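Local coordinates for protein 4-oxalocrotonase tautomerase isozyme (Methylibium petroleiphilum, PDB 4FDX) that belongs to the 4-oxalocrotonase tautomerase family of the MIF clan, small enzymes that assemble from short beta-alpha-beta subunits, here six of them, at residues Ile3-Leu8 with Ile40-Leu45. Residues are numbered along the deposited sequence; the frame is centred on the assembly and turned at random.
Sequences IQMNLL and ILINEL
Leu-45 donates its backbone N to Leu-7 O (2.7 Å) in a parallel strand pair. Its CB also comes to 3.6 Å from Leu-7 O, and its CD1 reaches CB of Asn-6. Toward the N-terminal ends of the strands, Met-5 uses both backbone polar atoms: its N bonds Leu-41 O (2.8 Å), and its O accepts Asn-43 N. The Met-5 side chain runs alongside Ile-42. With CG anti to the backbone N (chi1 171°) and a bend at the last torsion, its CE meets Ile-42 CG1 at 4.0 Å. On this face Ile-3 sits beside Ile-40, CB to CG1 4.2 Å, and both rest on Ile-23 of helix 13-31.

The other face carries Asn-6 and Asn-43. Asn-43 ND2 donates in the carbonyl plane to a lone pair of Asn-6 OD1 (3.2 Å), with the amide planes 80° apart. Asn-6 ND2 turns instead to Ile-2 O and Gln-4 OE1 of a second subunit. A water joins Leu-8 O to Glu-44 OE2, which also pairs with Lys-16.

Strands of neighbouring subunits extend the sheet on both sides. The parallel strands joined through helix 13-31 form the beta-alpha-beta unit of the tautomerase fold.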
# COMPACT_ATOMS: atom_id res chain seq x y z
N ILE B 3 -2.04 7.35 -7.09
CA ILE B 3 -3.34 6.94 -6.49
C ILE B 3 -3.40 5.42 -6.60
O ILE B 3 -3.19 4.90 -7.69
CB ILE B 3 -4.47 7.62 -7.22
CG1 ILE B 3 -4.29 9.15 -6.96
CG2 ILE B 3 -5.81 6.98 -6.78
CD1 ILE B 3 -5.10 9.92 -7.90
N GLN B 4 -3.61 4.70 -5.49
CA GLN B 4 -3.96 3.27 -5.58
C GLN B 4 -5.45 3.08 -5.31
O GLN B 4 -5.96 3.59 -4.36
CB GLN B 4 -3.16 2.41 -4.60
CG GLN B 4 -1.66 2.47 -4.92
CD GLN B 4 -0.75 2.37 -3.69
OE1 GLN B 4 -0.60 3.34 -2.89
NE2 GLN B 4 -0.10 1.20 -3.56
N MET B 5 -6.14 2.44 -6.24
CA MET B 5 -7.57 2.22 -6.08
C MET B 5 -7.77 0.72 -5.91
O MET B 5 -7.47 -0.05 -6.79
CB MET B 5 -8.30 2.79 -7.29
CG MET B 5 -9.76 2.31 -7.15
SD MET B 5 -10.87 3.30 -8.20
CE MET B 5 -10.31 2.87 -9.78
N ASN B 6 -8.34 0.35 -4.76
CA ASN B 6 -8.66 -1.07 -4.46
C ASN B 6 -10.17 -1.24 -4.68
O ASN B 6 -10.97 -0.46 -4.09
CB ASN B 6 -8.29 -1.34 -2.99
CG ASN B 6 -6.82 -0.99 -2.67
OD1 ASN B 6 -5.92 -1.77 -2.91
ND2 ASN B 6 -6.58 0.22 -2.16
N LEU B 7 -10.50 -2.19 -5.55
CA LEU B 7 -11.88 -2.44 -6.03
C LEU B 7 -12.11 -3.88 -5.87
O LEU B 7 -11.21 -4.66 -6.15
CB LEU B 7 -12.03 -2.30 -7.62
CG LEU B 7 -11.71 -1.02 -8.32
CD1 LEU B 7 -12.12 -1.09 -9.76
CD2 LEU B 7 -12.61 -0.01 -7.64
N LEU B 8 -13.37 -4.27 -5.59
CA LEU B 8 -13.74 -5.69 -5.82
C LEU B 8 -13.67 -6.09 -7.31
O LEU B 8 -13.94 -5.24 -8.19
CB LEU B 8 -15.17 -5.99 -5.35
CG LEU B 8 -15.41 -5.90 -3.90
CD1 LEU B 8 -16.92 -6.11 -3.64
CD2 LEU B 8 -14.66 -7.06 -3.27
N ILE B 40 -2.38 6.21 -11.63
CA ILE B 40 -3.31 5.41 -10.85
C ILE B 40 -2.94 3.95 -11.04
O ILE B 40 -2.66 3.45 -12.21
CB ILE B 40 -4.76 5.64 -11.41
CG1 ILE B 40 -5.08 7.15 -11.32
CG2 ILE B 40 -5.71 4.80 -10.52
CD1 ILE B 40 -6.43 7.56 -11.80
N LEU B 41 -2.98 3.22 -9.91
CA LEU B 41 -2.71 1.77 -9.91
C LEU B 41 -4.03 1.16 -9.42
O LEU B 41 -4.52 1.60 -8.37
CB LEU B 41 -1.60 1.41 -8.87
CG LEU B 41 -0.22 1.89 -9.27
CD1 LEU B 41 -0.02 3.38 -9.55
CD2 LEU B 41 0.69 1.40 -8.19
N ILE B 42 -4.55 0.17 -10.12
CA ILE B 42 -5.81 -0.49 -9.71
C ILE B 42 -5.47 -1.85 -9.20
O ILE B 42 -4.76 -2.68 -9.85
CB ILE B 42 -6.76 -0.63 -10.90
CG1 ILE B 42 -7.28 0.74 -11.32
CG2 ILE B 42 -7.93 -1.49 -10.49
CD1 ILE B 42 -8.08 0.65 -12.66
N ASN B 43 -5.96 -2.13 -8.00
CA ASN B 43 -5.78 -3.45 -7.37
C ASN B 43 -7.15 -4.03 -7.24
O ASN B 43 -7.97 -3.49 -6.56
CB ASN B 43 -5.09 -3.31 -6.02
CG ASN B 43 -4.96 -4.66 -5.33
OD1 ASN B 43 -4.44 -5.66 -5.90
ND2 ASN B 43 -5.52 -4.73 -4.09
N GLU B 44 -7.38 -5.17 -7.91
CA GLU B 44 -8.68 -5.87 -7.77
C GLU B 44 -8.66 -6.89 -6.72
O GLU B 44 -7.67 -7.64 -6.56
CB GLU B 44 -9.04 -6.62 -9.06
CG GLU B 44 -9.33 -5.74 -10.23
CD GLU B 44 -9.92 -6.59 -11.36
OE1 GLU B 44 -9.16 -7.55 -11.77
OE2 GLU B 44 -11.07 -6.25 -11.71
N LEU B 45 -9.69 -6.88 -5.91
CA LEU B 45 -9.80 -7.80 -4.82
C LEU B 45 -10.83 -8.88 -5.10
O LEU B 45 -11.95 -8.63 -5.42
CB LEU B 45 -10.32 -7.07 -3.59
CG LEU B 45 -9.41 -5.96 -3.04
CD1 LEU B 45 -10.23 -5.02 -2.15
CD2 LEU B 45 -8.21 -6.52 -2.36
O HOH W 1 -13.11 -4.87 -10.98